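PDB 3E3V: regulatory protein recX from Lactobacillus salivarius, which probably modulates the activity of the recombinase RecA; this part of the protein carries its three three-helix domains. Local coordinates for residues N69-Y74 with L91-K96. Sequence-based numbering, arbitrary orientation.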
ATOM      1  N   ASN A  69      -3.177  11.356   1.041  1.00 28.84           N
ATOM      2  CA  ASN A  69      -1.816  11.527   0.552  1.00 28.54           C
ATOM      3  C   ASN A  69      -0.934  10.342   0.976  1.00 27.05           C
ATOM      4  O   ASN A  69      -0.081   9.894   0.218  1.00 24.89           O
ATOM      5  CB  ASN A  69      -1.223  12.828   1.082  1.00 32.28           C
ATOM      6  CG  ASN A  69       0.211  13.016   0.656  1.00 36.49           C
ATOM      7  OD1 ASN A  69       0.517  13.055  -0.538  1.00 42.29           O
ATOM      8  ND2 ASN A  69       1.105  13.129   1.626  1.00 41.28           N
ATOM      9  N   TYR A  70      -1.128   9.845   2.193  1.00 25.32           N
ATOM     10  CA  TYR A  70      -0.343   8.696   2.647  1.00 24.71           C
ATOM     11  C   TYR A  70      -0.565   7.530   1.681  1.00 22.80           C
ATOM     12  O   TYR A  70       0.377   6.986   1.109  1.00 22.71           O
ATOM     13  CB  TYR A  70      -0.778   8.241   4.043  1.00 25.11           C
ATOM     14  CG  TYR A  70       0.080   7.102   4.579  1.00 25.09           C
ATOM     15  CD1 TYR A  70       1.238   7.363   5.317  1.00 27.62           C
ATOM     16  CD2 TYR A  70      -0.236   5.771   4.302  1.00 26.06           C
ATOM     17  CE1 TYR A  70       2.066   6.324   5.770  1.00 29.79           C
ATOM     18  CE2 TYR A  70       0.586   4.725   4.746  1.00 29.46           C
ATOM     19  CZ  TYR A  70       1.730   5.009   5.478  1.00 30.40           C
ATOM     20  OH  TYR A  70       2.541   3.987   5.927  1.00 32.40           O
ATOM     21  N   ALA A  71      -1.829   7.155   1.515  1.00 22.35           N
ATOM     22  CA  ALA A  71      -2.213   6.045   0.645  1.00 21.83           C
ATOM     23  C   ALA A  71      -1.741   6.202  -0.796  1.00 23.19           C
ATOM     24  O   ALA A  71      -1.296   5.240  -1.417  1.00 19.97           O
ATOM     25  CB  ALA A  71      -3.737   5.856   0.687  1.00 19.21           C
ATOM     26  N   GLU A  72      -1.839   7.412  -1.345  1.00 25.62           N
ATOM     27  CA  GLU A  72      -1.405   7.619  -2.716  1.00 24.61           C
ATOM     28  C   GLU A  72       0.098   7.431  -2.918  1.00 25.16           C
ATOM     29  O   GLU A  72       0.527   6.831  -3.902  1.00 25.21           O
ATOM     30  CB  GLU A  72      -1.842   9.002  -3.211  1.00 25.58           C
ATOM     31  CG  GLU A  72      -3.188   8.968  -3.914  1.00 28.08           C
ATOM     32  CD  GLU A  72      -3.690  10.345  -4.306  1.00 31.93           C
ATOM     33  OE1 GLU A  72      -2.869  11.171  -4.762  1.00 30.89           O
ATOM     34  OE2 GLU A  72      -4.908  10.592  -4.171  1.00 33.95           O
ATOM     35  N   SER A  73       0.900   7.939  -1.992  1.00 25.13           N
ATOM     36  CA  SER A  73       2.341   7.797  -2.120  1.00 26.75           C
ATOM     37  C   SER A  73       2.740   6.334  -1.893  1.00 25.74           C
ATOM     38  O   SER A  73       3.662   5.824  -2.540  1.00 24.97           O
ATOM     39  CB  SER A  73       3.046   8.706  -1.120  1.00 27.80           C
ATOM     40  OG  SER A  73       2.647   8.382   0.195  1.00 37.46           O
ATOM     41  N   TYR A  74       2.045   5.651  -0.988  1.00 24.32           N
ATOM     42  CA  TYR A  74       2.352   4.247  -0.749  1.00 22.25           C
ATOM     43  C   TYR A  74       2.120   3.485  -2.049  1.00 21.27           C
ATOM     44  O   TYR A  74       2.978   2.722  -2.484  1.00 19.41           O
ATOM     45  CB  TYR A  74       1.468   3.659   0.352  1.00 22.48           C
ATOM     46  CG  TYR A  74       1.802   2.200   0.645  1.00 23.76           C
ATOM     47  CD1 TYR A  74       3.034   1.848   1.207  1.00 25.81           C
ATOM     48  CD2 TYR A  74       0.917   1.179   0.308  1.00 24.36           C
ATOM     49  CE1 TYR A  74       3.378   0.509   1.418  1.00 27.14           C
ATOM     50  CE2 TYR A  74       1.250  -0.166   0.516  1.00 26.01           C
ATOM     51  CZ  TYR A  74       2.481  -0.489   1.067  1.00 25.81           C
ATOM     52  OH  TYR A  74       2.833  -1.803   1.243  1.00 27.30           O
ATOM     53  N   LEU A  91      -4.131  -4.622   1.443  1.00 26.96           N
ATOM     54  CA  LEU A  91      -4.055  -5.171   2.784  1.00 26.53           C
ATOM     55  C   LEU A  91      -2.892  -4.535   3.537  1.00 23.94           C
ATOM     56  O   LEU A  91      -2.929  -4.439   4.758  1.00 23.46           O
ATOM     57  CB  LEU A  91      -3.929  -6.703   2.754  1.00 30.05           C
ATOM     58  CG  LEU A  91      -2.647  -7.436   2.365  1.00 30.63           C
ATOM     59  CD1 LEU A  91      -1.638  -7.421   3.515  1.00 31.80           C
ATOM     60  CD2 LEU A  91      -3.009  -8.883   2.025  1.00 33.52           C
ATOM     61  N   ASN A  92      -1.858  -4.089   2.826  1.00 24.06           N
ATOM     62  CA  ASN A  92      -0.742  -3.430   3.510  1.00 22.01           C
ATOM     63  C   ASN A  92      -1.276  -2.104   4.045  1.00 20.81           C
ATOM     64  O   ASN A  92      -1.003  -1.715   5.189  1.00 21.76           O
ATOM     65  CB  ASN A  92       0.444  -3.192   2.564  1.00 23.79           C
ATOM     66  CG  ASN A  92       1.183  -4.473   2.224  1.00 26.28           C
ATOM     67  OD1 ASN A  92       1.127  -5.441   2.965  1.00 26.91           O
ATOM     68  ND2 ASN A  92       1.885  -4.475   1.105  1.00 31.09           N
ATOM     69  N   LEU A  93      -2.047  -1.416   3.210  1.00 21.93           N
ATOM     70  CA  LEU A  93      -2.667  -0.152   3.600  1.00 22.50           C
ATOM     71  C   LEU A  93      -3.604  -0.368   4.795  1.00 23.69           C
ATOM     72  O   LEU A  93      -3.613   0.434   5.734  1.00 24.50           O
ATOM     73  CB  LEU A  93      -3.452   0.436   2.418  1.00 19.44           C
ATOM     74  CG  LEU A  93      -2.560   1.010   1.308  1.00 22.53           C
ATOM     75  CD1 LEU A  93      -3.357   1.250   0.032  1.00 21.43           C
ATOM     76  CD2 LEU A  93      -1.946   2.302   1.813  1.00 22.19           C
ATOM     77  N   SER A  94      -4.400  -1.438   4.758  1.00 25.02           N
ATOM     78  CA  SER A  94      -5.319  -1.737   5.866  1.00 27.50           C
ATOM     79  C   SER A  94      -4.556  -1.998   7.159  1.00 27.11           C
ATOM     80  O   SER A  94      -5.020  -1.643   8.242  1.00 29.07           O
ATOM     81  CB  SER A  94      -6.182  -2.973   5.568  1.00 24.92           C
ATOM     82  OG  SER A  94      -7.063  -2.750   4.498  1.00 31.47           O
ATOM     83  N   LYS A  95      -3.398  -2.638   7.042  1.00 28.12           N
ATOM     84  CA  LYS A  95      -2.579  -2.947   8.207  1.00 31.40           C
ATOM     85  C   LYS A  95      -1.941  -1.700   8.811  1.00 33.50           C
ATOM     86  O   LYS A  95      -1.366  -1.751   9.898  1.00 33.92           O
ATOM     87  CB  LYS A  95      -1.499  -3.960   7.832  1.00 34.29           C
ATOM     88  CG  LYS A  95      -2.013  -5.389   7.719  1.00 38.64           C
ATOM     89  CD  LYS A  95      -1.007  -6.295   7.006  1.00 42.80           C
ATOM     90  CE  LYS A  95       0.359  -6.281   7.673  1.00 45.44           C
ATOM     91  NZ  LYS A  95       0.315  -6.780   9.075  1.00 49.14           N
ATOM     92  N   LYS A  96      -2.040  -0.582   8.097  1.00 33.89           N
ATOM     93  CA  LYS A  96      -1.487   0.688   8.558  1.00 33.62           C
ATOM     94  C   LYS A  96      -2.592   1.599   9.087  1.00 32.78           C
ATOM     95  O   LYS A  96      -2.331   2.714   9.528  1.00 32.40           O
ATOM     96  CB  LYS A  96      -0.757   1.388   7.407  1.00 36.43           C
ATOM     97  CG  LYS A  96       0.604   0.814   7.073  1.00 38.82           C
ATOM     98  CD  LYS A  96       1.625   1.204   8.138  1.00 41.34           C
ATOM     99  CE  LYS A  96       3.024   0.727   7.790  1.00 42.08           C
ATOM    100  NZ  LYS A  96       4.026   1.219   8.779  1.00 43.93           N
TER
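Asn92 ND2 donates a weak hydrogen bond to Tyr74 OH at 2.8 Å. Its N-H...O angle of 120° is well off straight. The amide plane stands 81° from the ring plane. Asn92 CB also lies against the phenol end, 3.7 Å from Tyr74 CZ. Nearer the root of the Tyr74 ring, Leu93 CD2 packs 3.4 Å from Tyr74 CD2, with the two side chains pointing opposite ways as they pass. Tyr74 gets there with CG anti to its own N (chi1 -178°), which carries the ring across to helix 86-94. The contact joins helix 67-81 to helix 86-94 in the second of the three RecX three-helix domains, of the helix-turn-helix clan. Leu93 CD2 also meets Ala71 CB at 4.1 Å. Helix 100-107 adds to this packing: Ile102 and Ala106 touch Ala71, and Ala103 touches Leu93. With an alanine at Tyr74, Leu93 would probably lose its aromatic cover and the Asn92 amide its hydroxyl partner. One turn earlier, Tyr70 OH rests on the aliphatic chain of Lys96, 3.7 Å from Lys96 CD, and the two side chains cross at about a right angle. Lys96 NZ continues to a salt bridge with Glu37 OE2.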